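PDB 3G2M: Pcza361.24 from Amycolatopsis orientalis, which probably transfers a methyl group from S-adenosyl-L-methionine to a nitrogen of glycopeptide antibiotics during their biosynthesis. Local coordinates for residues R170-Y173 / A174-E178; D255-V258 / R259-R263. All coordinates share one frame; numbering follows the deposited sequence.

Interaction 1 of 2, residues R170-Y173 / A174-E178; sequences RGLY and ASVRE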
loop_
_atom_site.group_PDB
_atom_site.type_symbol
_atom_site.label_atom_id
_atom_site.label_comp_id
_atom_site.label_asym_id
_atom_site.label_seq_id
_atom_site.Cartn_x
_atom_site.Cartn_y
_atom_site.Cartn_z
ATOM N N ARG A 170 11.600 3.342 -1.721
ATOM C CA ARG A 170 12.529 4.447 -1.438
ATOM C C ARG A 170 13.990 4.029 -1.666
ATOM O O ARG A 170 14.766 4.770 -2.253
ATOM C CB ARG A 170 12.356 4.960 -0.003
ATOM C CG ARG A 170 11.225 5.971 0.186
ATOM C CD ARG A 170 11.255 6.599 1.587
ATOM N NE ARG A 170 10.067 6.270 2.374
ATOM C CZ ARG A 170 10.065 5.620 3.535
ATOM N NH1 ARG A 170 11.198 5.218 4.107
ATOM N NH2 ARG A 170 8.910 5.386 4.140
ATOM N N GLY A 171 14.355 2.843 -1.184
ATOM C CA GLY A 171 15.698 2.288 -1.401
ATOM C C GLY A 171 15.984 2.031 -2.868
ATOM O O GLY A 171 17.100 2.267 -3.336
ATOM N N LEU A 172 14.981 1.536 -3.595
ATOM C CA LEU A 172 15.071 1.378 -5.049
ATOM C C LEU A 172 15.377 2.704 -5.749
ATOM O O LEU A 172 16.319 2.783 -6.545
ATOM C CB LEU A 172 13.763 0.782 -5.615
ATOM C CG LEU A 172 13.493 0.862 -7.129
ATOM C CD1 LEU A 172 14.471 -0.015 -7.917
ATOM C CD2 LEU A 172 12.050 0.451 -7.427
ATOM N N TYR A 173 14.585 3.738 -5.449
ATOM C CA TYR A 173 14.726 5.027 -6.129
ATOM C C TYR A 173 16.119 5.639 -5.902
ATOM O O TYR A 173 16.753 6.133 -6.834
ATOM C CB TYR A 173 13.626 6.011 -5.701
ATOM C CG TYR A 173 12.194 5.510 -5.841
ATOM C CD1 TYR A 173 11.798 4.724 -6.927
ATOM C CD2 TYR A 173 11.228 5.850 -4.889
ATOM C CE1 TYR A 173 10.477 4.278 -7.046
ATOM C CE2 TYR A 173 9.915 5.405 -5.003
ATOM C CZ TYR A 173 9.551 4.617 -6.077
ATOM O OH TYR A 173 8.246 4.171 -6.181
ATOM N N ALA A 174 16.596 5.580 -4.667
ATOM C CA ALA A 174 17.933 6.096 -4.332
ATOM C C ALA A 174 19.048 5.283 -4.984
ATOM O O ALA A 174 19.992 5.854 -5.532
ATOM C CB ALA A 174 18.121 6.156 -2.817
ATOM N N SER A 175 18.927 3.958 -4.939
ATOM C CA SER A 175 19.894 3.069 -5.587
ATOM C C SER A 175 20.006 3.367 -7.083
ATOM O O SER A 175 21.108 3.520 -7.609
ATOM C CB SER A 175 19.535 1.600 -5.353
ATOM O OG SER A 175 19.658 1.236 -3.980
ATOM N N VAL A 176 18.862 3.464 -7.760
ATOM C CA VAL A 176 18.837 3.789 -9.192
ATOM C C VAL A 176 19.557 5.113 -9.496
ATOM O O VAL A 176 20.407 5.154 -10.395
ATOM C CB VAL A 176 17.401 3.777 -9.777
ATOM C CG1 VAL A 176 17.408 4.251 -11.236
ATOM C CG2 VAL A 176 16.801 2.380 -9.690
ATOM N N ARG A 177 19.237 6.178 -8.749
ATOM C CA ARG A 177 19.945 7.464 -8.881
ATOM C C ARG A 177 21.464 7.269 -8.894
ATOM O O ARG A 177 22.166 7.805 -9.760
ATOM C CB ARG A 177 19.565 8.435 -7.749
ATOM C CG ARG A 177 20.342 9.755 -7.789
ATOM C CD ARG A 177 20.278 10.530 -6.483
ATOM N NE ARG A 177 20.964 9.836 -5.394
ATOM C CZ ARG A 177 20.403 9.520 -4.231
ATOM N NH1 ARG A 177 19.137 9.852 -3.979
ATOM N NH2 ARG A 177 21.112 8.883 -3.309
ATOM N N GLU A 178 21.964 6.478 -7.945
ATOM C CA GLU A 178 23.411 6.283 -7.806
ATOM C C GLU A 178 24.038 5.511 -8.969
ATOM O O GLU A 178 25.260 5.505 -9.112
ATOM C CB GLU A 178 23.745 5.605 -6.473
ATOM C CG GLU A 178 23.415 6.449 -5.240
ATOM C CD GLU A 178 24.145 7.781 -5.214
ATOM O OE1 GLU A 178 25.340 7.828 -5.560
ATOM O OE2 GLU A 178 23.517 8.785 -4.842
#
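S175 bonds back one turn of helix 166-179 to the carbonyl of G171. Its CB lies 3.2 Å from G171 O. From there OG is placed beside its own backbone N and anti to the carbonyl carbon (chi1 -66°), which turns the hydroxyl back along the helix. OG donates to G171 O at 2.8 Å. The amide of S175 donates to the same oxygen, from S175 N to G171 O at 3.0 Å. The two donors reach that oxygen from opposite faces of the carbonyl plane, so one acceptor serves both. This is the common i to i-4 bond of a helical serine. The helix itself packs on strand 86-89, one of the parallel strands of a Rossmann-like class I methyltransferase fold, where L172 and V176 both touch L89. These two side chains lie side by side and point the same way, with L172 CD1 3.8 Å from V176 CG2. L172 also lies near M142, a residue that binds S-adenosyl-L-methionine. Further along, R177 and E178 form a salt bridge between sequence neighbours. R177 NE meets E178 OE2 at 2.8 Å and R177 NH2 meets E178 OE2 at 2.9 Å, with OE2 lying in the guanidinium plane.

Interaction 2 of 2, residues D255-V258 / R259-R263; sequences DQVV and RELVR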
loop_
_atom_site.group_PDB
_atom_site.type_symbol
_atom_site.label_atom_id
_atom_site.label_comp_id
_atom_site.label_asym_id
_atom_site.label_seq_id
_atom_site.Cartn_x
_atom_site.Cartn_y
_atom_site.Cartn_z
ATOM N N ASP A 255 0.132 6.529 -11.085
ATOM C CA ASP A 255 0.270 7.915 -10.612
ATOM C C ASP A 255 0.878 8.000 -9.206
ATOM O O ASP A 255 1.557 8.980 -8.885
ATOM C CB ASP A 255 -1.073 8.667 -10.662
ATOM C CG ASP A 255 -1.510 9.015 -12.093
ATOM O OD1 ASP A 255 -0.656 9.065 -13.004
ATOM O OD2 ASP A 255 -2.720 9.235 -12.307
ATOM N N GLN A 256 0.642 6.980 -8.379
ATOM C CA GLN A 256 1.259 6.892 -7.046
ATOM C C GLN A 256 2.787 6.705 -7.137
ATOM O O GLN A 256 3.542 7.381 -6.438
ATOM C CB GLN A 256 0.625 5.768 -6.204
ATOM C CG GLN A 256 1.366 5.439 -4.880
ATOM C CD GLN A 256 1.302 6.571 -3.855
ATOM O OE1 GLN A 256 0.360 7.357 -3.842
ATOM N NE2 GLN A 256 2.301 6.643 -2.986
ATOM N N VAL A 257 3.230 5.789 -7.994
ATOM C CA VAL A 257 4.669 5.588 -8.230
ATOM C C VAL A 257 5.302 6.857 -8.809
ATOM O O VAL A 257 6.407 7.235 -8.419
ATOM C CB VAL A 257 4.952 4.368 -9.149
ATOM C CG1 VAL A 257 6.458 4.248 -9.484
ATOM C CG2 VAL A 257 4.443 3.082 -8.509
ATOM N N VAL A 258 4.600 7.516 -9.731
ATOM C CA VAL A 258 5.055 8.819 -10.240
ATOM C C VAL A 258 5.266 9.834 -9.095
ATOM O O VAL A 258 6.325 10.463 -9.022
ATOM C CB VAL A 258 4.116 9.392 -11.340
ATOM C CG1 VAL A 258 4.423 10.859 -11.609
ATOM C CG2 VAL A 258 4.252 8.583 -12.630
ATOM N N ARG A 259 4.278 9.972 -8.204
ATOM C CA ARG A 259 4.397 10.886 -7.043
ATOM C C ARG A 259 5.618 10.547 -6.177
ATOM O O ARG A 259 6.330 11.441 -5.702
ATOM C CB ARG A 259 3.118 10.887 -6.188
ATOM C CG ARG A 259 1.892 11.493 -6.887
ATOM C CD ARG A 259 0.689 11.640 -5.948
ATOM N NE ARG A 259 0.051 10.368 -5.593
ATOM C CZ ARG A 259 -0.953 9.804 -6.268
ATOM N NH1 ARG A 259 -1.455 10.381 -7.356
ATOM N NH2 ARG A 259 -1.465 8.653 -5.845
ATOM N N GLU A 260 5.855 9.249 -5.983
ATOM C CA GLU A 260 6.997 8.780 -5.203
ATOM C C GLU A 260 8.332 9.074 -5.891
ATOM O O GLU A 260 9.300 9.478 -5.236
ATOM C CB GLU A 260 6.870 7.276 -4.919
ATOM C CG GLU A 260 5.736 6.907 -3.969
ATOM C CD GLU A 260 5.619 5.407 -3.744
ATOM O OE1 GLU A 260 6.581 4.676 -4.070
ATOM O OE2 GLU A 260 4.565 4.964 -3.237
ATOM N N LEU A 261 8.384 8.857 -7.205
ATOM C CA LEU A 261 9.575 9.176 -7.987
ATOM C C LEU A 261 9.948 10.656 -7.855
ATOM O O LEU A 261 11.109 10.988 -7.606
ATOM C CB LEU A 261 9.375 8.793 -9.454
ATOM C CG LEU A 261 9.445 7.294 -9.754
ATOM C CD1 LEU A 261 8.840 7.010 -11.125
ATOM C CD2 LEU A 261 10.892 6.812 -9.681
ATOM N N VAL A 262 8.960 11.532 -8.010
ATOM C CA VAL A 262 9.167 12.974 -7.831
ATOM C C VAL A 262 9.677 13.291 -6.419
ATOM O O VAL A 262 10.688 13.984 -6.257
ATOM C CB VAL A 262 7.889 13.792 -8.174
ATOM C CG1 VAL A 262 8.097 15.281 -7.896
ATOM C CG2 VAL A 262 7.504 13.587 -9.637
ATOM N N ARG A 263 8.998 12.759 -5.407
ATOM C CA ARG A 263 9.428 12.948 -4.024
ATOM C C ARG A 263 10.894 12.537 -3.808
ATOM O O ARG A 263 11.608 13.180 -3.043
ATOM C CB ARG A 263 8.508 12.182 -3.076
ATOM C CG ARG A 263 8.768 12.411 -1.598
ATOM C CD ARG A 263 7.616 11.871 -0.745
ATOM N NE ARG A 263 6.316 12.311 -1.257
ATOM C CZ ARG A 263 5.394 11.507 -1.786
ATOM N NH1 ARG A 263 5.602 10.195 -1.856
ATOM N NH2 ARG A 263 4.251 12.016 -2.237
HETATM O O HOH W 1 1.385 9.968 -3.016
#
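E260 OE2 takes a hydrogen bond from Q256 NE2 at 2.8 Å and forms a salt bridge with R169 of helix 166-179. The other oxygen, E260 OE1, is hydrogen-bonded to Y173 OH of that helix. The bond from Q256 is nearly straight, at 172°, and uses the anti lone pair of OE2. The bend of Q256 at chi2 (67°) lets NE2 meet E260 and OE1 meet R259. OE1 accepts from R259 NH2 at 3.0 Å; a second approach from R259 NE to the same oxygen is weak. Water 1 ties this pair together, donating to Q256 OE1 and accepting from R259 NE. These bonds at both ends should fix the rotation of the amide. The guanidinium of R259 lies with one face over Q256 CA and D255 O, near its rim. Its NH2 also donates to P223 O, while Q256 and R259 both pack against the second subunit. On another side of the helix, V257 and L261 run side by side, with V257 CG1 4.0 Å from L261 CD1, and rest on L188 of strand 184-191. The pattern is that of an amphipathic helix on a methyltransferase sheet, with i to i+3 and i to i+4 side-chain bonds on its polar flank.

Both interactions are single-helix contacts with a buried and a surface part. Interaction 1 belongs to helix 166-179 and interaction 2 to helix 254-263; their centres lie about 13 Å apart. L172, Y173 and V176 are buried in the first, V257, E260 and L261 in the second; R170, D255 and V262 are exposed. The helices meet at Y173. Its hydroxyl probably bonds to E260, with Y173 OH 2.7 Å from E260 OE1. Its ring packs on L261, and its OH end on V257. The polar chemistry differs. In 170-178 a serine hydroxyl bonds to backbone and an Arg-Glu pair lies further on. In 255-263 Q256 joins buried E260 to R259, and Q256 and R259 pack on the second subunit.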